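Prolyl-tRNA synthetase (Giardia lamblia ATCC 50803, PDB 3IAL) probably catalyses the ATP-dependent joining of L-proline to tRNA(Pro), with prolyl-adenylate as the activated intermediate and AMP and diphosphate as by-products. Local coordinates at residues 55-60 and 289-294; 62-67 and 195-200; 276-281 and 295-300. All coordinates share one frame; numbering follows the deposited sequence.

Contact 1: residues 55-60 and 289-294; sequences FFMENA and GGLVLP
Met57 reaches away from its helix and lays its terminal methyl against the two branches of Leu293, a small worked case of how a flexible thioether can bridge a wide backbone gap. Met57 CE lies 3.7 Å from Leu293 CD1 and 3.9 Å from CD2 of that leucine, and Met57 SD adds a looser touch to the same CD2. The two side chains meet at about a right angle, the methionine chain passing across the end of Leu293 with the side of its methyl against both branches. Its reach comes from an extended chain beyond CG (chi2 169°, chi3 -171°), which spans much of the 9.2 Å between the CA atoms of Met57 and Leu293. Leu291 offers a second, lighter surface, its CD1 standing 4.2 Å from Met57 CE. The contact is wholly apolar and buried. Leu282 of helix 276-285 touches both Met57 and Leu293, closing the patch, while backbone hydrogen bonds to Leu359 and Gly361 fix Leu291 and Leu293. The irregular connection that leaves the class II catalytic core and runs on to the anticodon-binding domain thus packs back on helices 52-71 and 276-285.

Contact 2: residues 62-67 and 195-200; sequences MRLCEE and DTIFSD
Ile197 meets two consecutive residues of the facing helix with two different parts of its side chain. Its CG1 lies 3.9 Å from CD2 of Leu64, and the same leucine methyl also comes within 4.0 Å of the CA of Ile197, so Leu64 covers the base of the isoleucine. The two side chains run antiparallel alongside one another. The tip of Ile197 goes further: CD1 settles 3.9 Å from CB of Cys65 and 4.1 Å from its SG. With CG1 anti to the carbonyl carbon (chi1 -63°) and the chain extended beyond it (chi2 162°), the methyl is carried across to the neighbouring helix. The small cysteine suits this close approach, for the CA atoms of Cys65 and Ile197 are 7.1 Å apart.

In the next shell, Leu296 packs on Leu64, Leu202 on Ile197 and Asn171 on Cys65. Ile197 CG2 lies at the edge of the Phe198 ring, in its plane, and that ring rests on Thr238 and Ala239. Helix 180-201 widens here into a pi-type turn: Asp195 O accepts from Ser199 N at 3.0 Å and from Asp200 N at 3.2 Å. On helix 52-71, Glu66 OE2 is hydrogen-bonded to Thr148 OG1, and Glu66 OE1 forms a salt bridge with Arg63 NH2 of the second subunit.

Apolar atoms thus join the helices, while polar groups tie one of them to sheet and dimer partner. Two helices packed side by side on the antiparallel sheet belong to the class II synthetase catalytic fold, and a long helix at the dimer interface, as 52-71 is, is consistent with the motif 1 helix of that class.

Contact 3: residues 276-281 and 295-300; sequences RVLACA and PLIAPI. With PR8 (5'-O-[(R)-hydroxy{[(2S)-pyrrolidin-2-ylcarbonyl]oxy}phosphoryl]adenosine), chain H.
NE of Arg276 is hydrogen-bonded to the backbone O of Ile163 and at the same time lies 3.5 Å from N3 of the bound prolyl-adenylate. Together with it, a second bond, from NH1 to Gln237 O, restrains the rotation of the guanidinium, and in this orientation one face lies against the adenine. C4 of the base lies 3.6 Å above the plane of the Arg276 guanidinium, near the edge of the group rather than over its centre, and the two planes are tilted by only about 20°. The arm delivering the group is extended from CG to NE, and Arg276 CD passes 3.5 Å from O2' of the prolyl-adenylate. One atom, Ser274 OG, is hydrogen-bonded both to the backbone N of Arg276 and to the ligand, linking the start of the helix to the nucleotide.

The far side of the same helix is apolar. Leu278 CD1 meets CD1 of Ile297 at 3.9 Å, the two side chains crossing obliquely, and the methyl CB of Ala281 stands 4.3 Å from that isoleucine CD1. One turn of helix thus presents both residues to a single methyl group. Ile297 holds CG1 between its backbone N and carbonyl carbon (chi1 59°), the crowded position, and this sends CD1 toward the helix. Ile61 of helix 52-71 also packs on Ile297.

A short helix therefore carries two chemistries: a polar start facing the adenylate, and an apolar flank seated on the connection toward the anticodon-binding domain. The arginine over the base is consistent with the motif 3 arginine of class II synthetases. Its bonds to backbone oxygens leave the flat cationic face to cover the purine, which would favour binding by dispersion and electrostatics, while plain hydrocarbon contact holds the helix behind it.

Overall arrangement
All three contacts are buried, and none is joined by a hydrogen bond between its two segments. Contacts 1 and 2 use adjoining segments of helix 52-71; contacts 1 and 3 share the connection after helix 276-285, and their centres lie about 4 Å apart. Met57 belongs to this common core, its CB being 3.4 Å from Leu278 CD1. Contact 2, some 11 Å from contact 3, joins it through Phe198 and Ile197, which pack on Val277, and through Leu64 on Leu296. Surroundings differ: beside contact 1 Phe55 packs on the second subunit, beside contact 2 charged side chains form salt bridges across the dimer, and contact 3 alone includes a residue of the adenylate pocket.

Contact 1: residues 55-60 and 289-294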
loop_
_atom_site.group_PDB
_atom_site.type_symbol
_atom_site.label_atom_id
_atom_site.label_comp_id
_atom_site.label_asym_id
_atom_site.label_seq_id
_atom_site.Cartn_x
_atom_site.Cartn_y
_atom_site.Cartn_z
ATOM N N PHE B 55 3.335 -3.567 11.497
ATOM C CA PHE B 55 2.868 -3.230 10.146
ATOM C C PHE B 55 3.974 -2.661 9.254
ATOM O O PHE B 55 3.959 -2.880 8.048
ATOM C CB PHE B 55 1.684 -2.260 10.127
ATOM C CG PHE B 55 1.058 -2.143 8.763
ATOM C CD1 PHE B 55 0.359 -3.214 8.226
ATOM C CD2 PHE B 55 1.241 -1.008 7.983
ATOM C CE1 PHE B 55 -0.194 -3.139 6.946
ATOM C CE2 PHE B 55 0.678 -0.923 6.701
ATOM C CZ PHE B 55 -0.040 -1.987 6.191
ATOM N N PHE B 56 4.925 -1.935 9.837
ATOM C CA PHE B 56 6.049 -1.420 9.058
ATOM C C PHE B 56 6.803 -2.546 8.330
ATOM O O PHE B 56 7.239 -2.372 7.195
ATOM C CB PHE B 56 7.034 -0.627 9.926
ATOM C CG PHE B 56 8.233 -0.169 9.164
ATOM C CD1 PHE B 56 8.277 1.104 8.627
ATOM C CD2 PHE B 56 9.281 -1.042 8.903
ATOM C CE1 PHE B 56 9.356 1.517 7.879
ATOM C CE2 PHE B 56 10.368 -0.633 8.151
ATOM C CZ PHE B 56 10.403 0.651 7.637
ATOM N N MET B 57 6.955 -3.687 8.999
ATOM C CA MET B 57 7.666 -4.841 8.438
ATOM C C MET B 57 6.896 -5.459 7.271
ATOM O O MET B 57 7.472 -5.766 6.231
ATOM C CB MET B 57 7.872 -5.904 9.513
ATOM C CG MET B 57 8.605 -5.412 10.783
ATOM S SD MET B 57 8.544 -6.615 12.122
ATOM C CE MET B 57 9.215 -5.635 13.499
ATOM N N GLU B 58 5.591 -5.629 7.460
ATOM C CA GLU B 58 4.704 -6.213 6.452
ATOM C C GLU B 58 4.654 -5.333 5.220
ATOM O O GLU B 58 4.756 -5.817 4.089
ATOM C CB GLU B 58 3.284 -6.366 7.017
ATOM C CG GLU B 58 2.251 -6.885 6.016
ATOM C CD GLU B 58 2.474 -8.329 5.605
ATOM O OE1 GLU B 58 3.310 -9.030 6.230
ATOM O OE2 GLU B 58 1.789 -8.765 4.656
ATOM N N ASN B 59 4.487 -4.039 5.453
ATOM C CA ASN B 59 4.427 -3.072 4.373
ATOM C C ASN B 59 5.737 -3.039 3.594
ATOM O O ASN B 59 5.728 -2.940 2.368
ATOM C CB ASN B 59 4.118 -1.690 4.924
ATOM C CG ASN B 59 3.725 -0.708 3.844
ATOM O OD1 ASN B 59 4.336 0.349 3.706
ATOM N ND2 ASN B 59 2.705 -1.055 3.066
ATOM N N ALA B 60 6.859 -3.158 4.304
ATOM C CA ALA B 60 8.172 -3.169 3.659
ATOM C C ALA B 60 8.339 -4.394 2.773
ATOM O O ALA B 60 8.872 -4.296 1.668
ATOM C CB ALA B 60 9.281 -3.106 4.699
ATOM N N GLY B 289 16.679 -12.944 23.363
ATOM C CA GLY B 289 16.384 -11.549 23.694
ATOM C C GLY B 289 15.189 -10.984 22.936
ATOM O O GLY B 289 14.795 -9.834 23.155
ATOM N N GLY B 290 14.627 -11.776 22.021
ATOM C CA GLY B 290 13.499 -11.335 21.195
ATOM C C GLY B 290 13.847 -11.303 19.719
ATOM O O GLY B 290 14.444 -12.248 19.199
ATOM N N LEU B 291 13.480 -10.208 19.051
ATOM C CA LEU B 291 13.610 -10.098 17.615
ATOM C C LEU B 291 15.036 -9.769 17.203
ATOM O O LEU B 291 15.790 -9.174 17.964
ATOM C CB LEU B 291 12.674 -9.011 17.055
ATOM C CG LEU B 291 11.172 -9.160 17.318
ATOM C CD1 LEU B 291 10.414 -7.956 16.792
ATOM C CD2 LEU B 291 10.631 -10.445 16.715
ATOM N N VAL B 292 15.373 -10.176 15.985
ATOM C CA VAL B 292 16.625 -9.853 15.320
ATOM C C VAL B 292 16.230 -9.585 13.860
ATOM O O VAL B 292 16.055 -10.512 13.088
ATOM C CB VAL B 292 17.609 -11.046 15.405
ATOM C CG1 VAL B 292 18.847 -10.810 14.552
ATOM C CG2 VAL B 292 17.986 -11.343 16.877
ATOM N N LEU B 293 16.086 -8.315 13.494
ATOM C CA LEU B 293 15.461 -7.936 12.224
ATOM C C LEU B 293 16.469 -7.719 11.097
ATOM O O LEU B 293 17.424 -6.965 11.259
ATOM C CB LEU B 293 14.643 -6.649 12.404
ATOM C CG LEU B 293 13.542 -6.693 13.463
ATOM C CD1 LEU B 293 12.938 -5.301 13.645
ATOM C CD2 LEU B 293 12.467 -7.711 13.088
ATOM N N PRO B 294 16.242 -8.360 9.940
ATOM C CA PRO B 294 16.957 -7.945 8.742
ATOM C C PRO B 294 16.679 -6.463 8.439
ATOM O O PRO B 294 15.585 -5.974 8.762
ATOM C CB PRO B 294 16.366 -8.836 7.656
ATOM C CG PRO B 294 15.818 -10.019 8.377
ATOM C CD PRO B 294 15.327 -9.484 9.678
#

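Contact 2: residues 62-67 and 195-200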
loop_
_atom_site.group_PDB
_atom_site.type_symbol
_atom_site.label_atom_id
_atom_site.label_comp_id
_atom_site.label_asym_id
_atom_site.label_seq_id
_atom_site.Cartn_x
_atom_site.Cartn_y
_atom_site.Cartn_z
ATOM N N MET B 62 5.902 -6.195 1.331
ATOM C CA MET B 62 4.983 -6.081 0.184
ATOM C C MET B 62 5.388 -4.965 -0.780
ATOM O O MET B 62 5.250 -5.121 -1.991
ATOM C CB MET B 62 3.527 -5.914 0.641
ATOM C CG MET B 62 3.005 -7.115 1.437
ATOM S SD MET B 62 3.002 -8.635 0.462
ATOM C CE MET B 62 2.924 -9.854 1.774
ATOM N N ARG B 63 5.904 -3.857 -0.256
ATOM C CA ARG B 63 6.455 -2.805 -1.116
ATOM C C ARG B 63 7.602 -3.344 -1.969
ATOM O O ARG B 63 7.705 -3.006 -3.144
ATOM C CB ARG B 63 6.960 -1.606 -0.296
ATOM C CG ARG B 63 5.876 -0.678 0.233
ATOM C CD ARG B 63 6.243 0.792 -0.016
ATOM N NE ARG B 63 5.292 1.728 0.594
ATOM C CZ ARG B 63 5.483 2.386 1.739
ATOM N NH1 ARG B 63 6.601 2.232 2.448
ATOM N NH2 ARG B 63 4.540 3.214 2.184
ATOM N N LEU B 64 8.481 -4.150 -1.367
ATOM C CA LEU B 64 9.578 -4.765 -2.118
ATOM C C LEU B 64 9.043 -5.676 -3.219
ATOM O O LEU B 64 9.517 -5.633 -4.351
ATOM C CB LEU B 64 10.525 -5.554 -1.209
ATOM C CG LEU B 64 11.663 -6.279 -1.945
ATOM C CD1 LEU B 64 12.620 -5.292 -2.662
ATOM C CD2 LEU B 64 12.433 -7.193 -0.999
ATOM N N CYS B 65 8.058 -6.501 -2.883
ATOM C CA CYS B 65 7.406 -7.352 -3.877
ATOM C C CYS B 65 6.845 -6.524 -5.031
ATOM O O CYS B 65 7.054 -6.840 -6.207
ATOM C CB CYS B 65 6.285 -8.174 -3.237
ATOM S SG CYS B 65 5.669 -9.447 -4.351
ATOM N N GLU B 66 6.139 -5.459 -4.686
ATOM C CA GLU B 66 5.535 -4.582 -5.674
ATOM C C GLU B 66 6.601 -4.006 -6.599
ATOM O O GLU B 66 6.474 -4.068 -7.829
ATOM C CB GLU B 66 4.750 -3.464 -4.980
ATOM C CG GLU B 66 3.470 -3.958 -4.296
ATOM C CD GLU B 66 2.935 -3.007 -3.224
ATOM O OE1 GLU B 66 3.532 -1.938 -3.011
ATOM O OE2 GLU B 66 1.912 -3.339 -2.589
ATOM N N GLU B 67 7.659 -3.472 -5.993
ATOM C CA GLU B 67 8.801 -2.900 -6.718
ATOM C C GLU B 67 9.472 -3.897 -7.669
ATOM O O GLU B 67 9.812 -3.543 -8.802
ATOM C CB GLU B 67 9.847 -2.397 -5.718
ATOM C CG GLU B 67 9.466 -1.133 -4.972
ATOM C CD GLU B 67 10.422 -0.826 -3.810
ATOM O OE1 GLU B 67 11.432 -1.555 -3.640
ATOM O OE2 GLU B 67 10.158 0.153 -3.068
ATOM N N ASP B 195 13.171 -15.362 -4.377
ATOM C CA ASP B 195 14.565 -15.463 -3.908
ATOM C C ASP B 195 15.118 -14.113 -3.463
ATOM O O ASP B 195 15.795 -14.028 -2.453
ATOM C CB ASP B 195 15.471 -16.057 -4.988
ATOM C CG ASP B 195 16.656 -16.791 -4.405
ATOM O OD1 ASP B 195 16.438 -17.828 -3.750
ATOM O OD2 ASP B 195 17.798 -16.344 -4.603
ATOM N N THR B 196 14.814 -13.058 -4.213
ATOM C CA THR B 196 15.170 -11.703 -3.803
ATOM C C THR B 196 14.570 -11.325 -2.449
ATOM O O THR B 196 15.258 -10.769 -1.591
ATOM C CB THR B 196 14.696 -10.655 -4.834
ATOM O OG1 THR B 196 15.295 -10.936 -6.103
ATOM C CG2 THR B 196 15.079 -9.252 -4.383
ATOM N N ILE B 197 13.285 -11.600 -2.262
ATOM C CA ILE B 197 12.617 -11.212 -1.014
ATOM C C ILE B 197 13.108 -12.063 0.141
ATOM O O ILE B 197 13.563 -11.541 1.159
ATOM C CB ILE B 197 11.083 -11.359 -1.096
ATOM C CG1 ILE B 197 10.497 -10.429 -2.154
ATOM C CG2 ILE B 197 10.442 -11.057 0.255
ATOM C CD1 ILE B 197 9.073 -10.824 -2.587
ATOM N N PHE B 198 13.008 -13.378 -0.024
ATOM C CA PHE B 198 13.253 -14.329 1.066
ATOM C C PHE B 198 14.736 -14.368 1.458
ATOM O O PHE B 198 15.075 -14.296 2.642
ATOM C CB PHE B 198 12.844 -15.744 0.652
ATOM C CG PHE B 198 11.345 -15.985 0.557
ATOM C CD1 PHE B 198 10.434 -14.955 0.346
ATOM C CD2 PHE B 198 10.861 -17.293 0.631
ATOM C CE1 PHE B 198 9.060 -15.224 0.233
ATOM C CE2 PHE B 198 9.498 -17.566 0.531
ATOM C CZ PHE B 198 8.595 -16.529 0.327
ATOM N N SER B 199 15.609 -14.508 0.458
ATOM C CA SER B 199 17.038 -14.775 0.690
ATOM C C SER B 199 17.932 -13.530 0.650
ATOM O O SER B 199 18.637 -13.253 1.616
ATOM C CB SER B 199 17.547 -15.827 -0.299
ATOM O OG SER B 199 16.937 -17.085 -0.038
ATOM N N ASP B 200 17.907 -12.779 -0.447
ATOM C CA ASP B 200 18.770 -11.596 -0.563
ATOM C C ASP B 200 18.432 -10.552 0.501
ATOM O O ASP B 200 19.332 -9.914 1.053
ATOM C CB ASP B 200 18.668 -10.941 -1.947
ATOM C CG ASP B 200 19.134 -11.847 -3.080
ATOM O OD1 ASP B 200 19.662 -12.952 -2.836
ATOM O OD2 ASP B 200 18.972 -11.438 -4.241
#

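Contact 3: residues 276-281 and 295-300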
loop_
_atom_site.group_PDB
_atom_site.type_symbol
_atom_site.label_atom_id
_atom_site.label_comp_id
_atom_site.label_asym_id
_atom_site.label_seq_id
_atom_site.Cartn_x
_atom_site.Cartn_y
_atom_site.Cartn_z
ATOM N N ARG B 276 2.904 -14.718 6.181
ATOM C CA ARG B 276 3.793 -15.843 6.503
ATOM C C ARG B 276 5.270 -15.581 6.199
ATOM O O ARG B 276 6.137 -16.152 6.848
ATOM C CB ARG B 276 3.348 -17.100 5.754
ATOM C CG ARG B 276 2.063 -17.661 6.275
ATOM C CD ARG B 276 1.682 -18.902 5.521
ATOM N NE ARG B 276 0.661 -19.651 6.228
ATOM C CZ ARG B 276 0.212 -20.844 5.871
ATOM N NH1 ARG B 276 0.690 -21.456 4.786
ATOM N NH2 ARG B 276 -0.720 -21.431 6.616
ATOM N N VAL B 277 5.555 -14.744 5.204
ATOM C CA VAL B 277 6.936 -14.359 4.891
ATOM C C VAL B 277 7.555 -13.646 6.102
ATOM O O VAL B 277 8.670 -13.979 6.526
ATOM C CB VAL B 277 7.018 -13.444 3.653
ATOM C CG1 VAL B 277 8.471 -13.090 3.329
ATOM C CG2 VAL B 277 6.352 -14.099 2.442
ATOM N N LEU B 278 6.809 -12.687 6.662
ATOM C CA LEU B 278 7.216 -11.991 7.881
ATOM C C LEU B 278 7.345 -12.981 9.041
ATOM O O LEU B 278 8.332 -12.955 9.770
ATOM C CB LEU B 278 6.224 -10.875 8.228
ATOM C CG LEU B 278 6.508 -10.015 9.464
ATOM C CD1 LEU B 278 7.840 -9.291 9.320
ATOM C CD2 LEU B 278 5.369 -9.014 9.717
ATOM N N ALA B 279 6.366 -13.866 9.195
ATOM C CA ALA B 279 6.444 -14.920 10.210
ATOM C C ALA B 279 7.789 -15.658 10.140
ATOM O O ALA B 279 8.441 -15.850 11.168
ATOM C CB ALA B 279 5.295 -15.897 10.064
ATOM N N CYS B 280 8.196 -16.050 8.933
ATOM C CA CYS B 280 9.463 -16.775 8.724
ATOM C C CYS B 280 10.687 -15.963 9.156
ATOM O O CYS B 280 11.490 -16.427 9.955
ATOM C CB CYS B 280 9.627 -17.185 7.258
ATOM S SG CYS B 280 8.551 -18.528 6.725
ATOM N N ALA B 281 10.806 -14.751 8.628
ATOM C CA ALA B 281 11.932 -13.862 8.930
ATOM C C ALA B 281 12.075 -13.604 10.425
ATOM O O ALA B 281 13.187 -13.601 10.951
ATOM C CB ALA B 281 11.770 -12.553 8.202
ATOM N N PRO B 295 17.663 -5.743 7.858
ATOM C CA PRO B 295 17.521 -4.308 7.590
ATOM C C PRO B 295 16.246 -3.904 6.844
ATOM O O PRO B 295 15.640 -2.887 7.193
ATOM C CB PRO B 295 18.763 -3.984 6.745
ATOM C CG PRO B 295 19.789 -4.931 7.224
ATOM C CD PRO B 295 19.043 -6.203 7.622
ATOM N N LEU B 296 15.850 -4.685 5.841
ATOM C CA LEU B 296 14.641 -4.404 5.054
ATOM C C LEU B 296 13.435 -4.070 5.934
ATOM O O LEU B 296 12.697 -3.127 5.662
ATOM C CB LEU B 296 14.280 -5.603 4.165
ATOM C CG LEU B 296 12.988 -5.446 3.344
ATOM C CD1 LEU B 296 13.184 -4.397 2.247
ATOM C CD2 LEU B 296 12.509 -6.783 2.754
ATOM N N ILE B 297 13.248 -4.854 6.989
ATOM C CA ILE B 297 12.051 -4.742 7.824
ATOM C C ILE B 297 12.293 -4.114 9.191
ATOM O O ILE B 297 11.409 -4.142 10.025
ATOM C CB ILE B 297 11.352 -6.119 8.008
ATOM C CG1 ILE B 297 12.296 -7.147 8.666
ATOM C CG2 ILE B 297 10.833 -6.612 6.669
ATOM C CD1 ILE B 297 11.587 -8.408 9.231
ATOM N N ALA B 298 13.470 -3.544 9.425
ATOM C CA ALA B 298 13.729 -2.847 10.684
ATOM C C ALA B 298 13.143 -1.439 10.593
ATOM O O ALA B 298 13.605 -0.635 9.777
ATOM C CB ALA B 298 15.235 -2.772 10.961
ATOM N N PRO B 299 12.124 -1.128 11.417
ATOM C CA PRO B 299 11.636 0.260 11.413
ATOM C C PRO B 299 12.725 1.278 11.782
ATOM O O PRO B 299 12.690 2.409 11.304
ATOM C CB PRO B 299 10.509 0.240 12.457
ATOM C CG PRO B 299 10.027 -1.162 12.443
ATOM C CD PRO B 299 11.294 -1.979 12.288
ATOM N N ILE B 300 13.683 0.858 12.611
ATOM C CA ILE B 300 14.869 1.643 12.934
ATOM C C ILE B 300 16.097 0.778 12.675
ATOM O O ILE B 300 16.301 -0.221 13.355
ATOM C CB ILE B 300 14.846 2.067 14.422
ATOM C CG1 ILE B 300 13.780 3.142 14.655
ATOM C CG2 ILE B 300 16.214 2.578 14.878
ATOM C CD1 ILE B 300 13.351 3.250 16.111
HETATM C C PR8 H . -2.932 -18.906 -4.033
HETATM N N PR8 H . -4.207 -17.483 -5.513
HETATM O O PR8 H . -3.806 -18.623 -3.211
HETATM P P PR8 H . -1.752 -20.221 -2.285
HETATM N N1 PR8 H . -2.823 -17.236 6.898
HETATM C C2 PR8 H . -1.734 -16.629 6.439
HETATM N N3 PR8 H . -1.246 -16.873 5.220
HETATM C C4 PR8 H . -1.835 -17.745 4.404
HETATM C C5 PR8 H . -2.973 -18.407 4.853
HETATM C C6 PR8 H . -3.466 -18.134 6.126
HETATM N N6 PR8 H . -4.561 -18.754 6.569
HETATM N N7 PR8 H . -3.374 -19.214 3.879
HETATM C C8 PR8 H . -2.529 -19.074 2.856
HETATM N N9 PR8 H . -1.579 -18.182 3.170
HETATM C CA PR8 H . -2.985 -18.303 -5.436
HETATM C CB PR8 H . -1.807 -17.359 -5.613
HETATM C CD PR8 H . -3.825 -16.178 -6.041
HETATM C CG PR8 H . -2.420 -15.960 -5.464
HETATM C "C1'" PR8 H . -0.457 -17.775 2.264
HETATM O O10 PR8 H . -1.889 -19.753 -3.824
HETATM O O1P PR8 H . -2.806 -21.181 -1.867
HETATM C "C2'" PR8 H . 0.557 -18.920 2.024
HETATM O "O2'" PR8 H . 1.895 -18.398 2.025
HETATM O O2P PR8 H . -0.300 -20.900 -2.185
HETATM C "C3'" PR8 H . 0.243 -19.355 0.612
HETATM O "O3'" PR8 H . 1.386 -19.974 0.016
HETATM C "C4'" PR8 H . 0.022 -17.974 0.023
HETATM O "O4'" PR8 H . -0.962 -17.435 0.933
HETATM C "C5'" PR8 H . -0.497 -18.114 -1.392
HETATM O "O5'" PR8 H . -1.687 -18.878 -1.402
#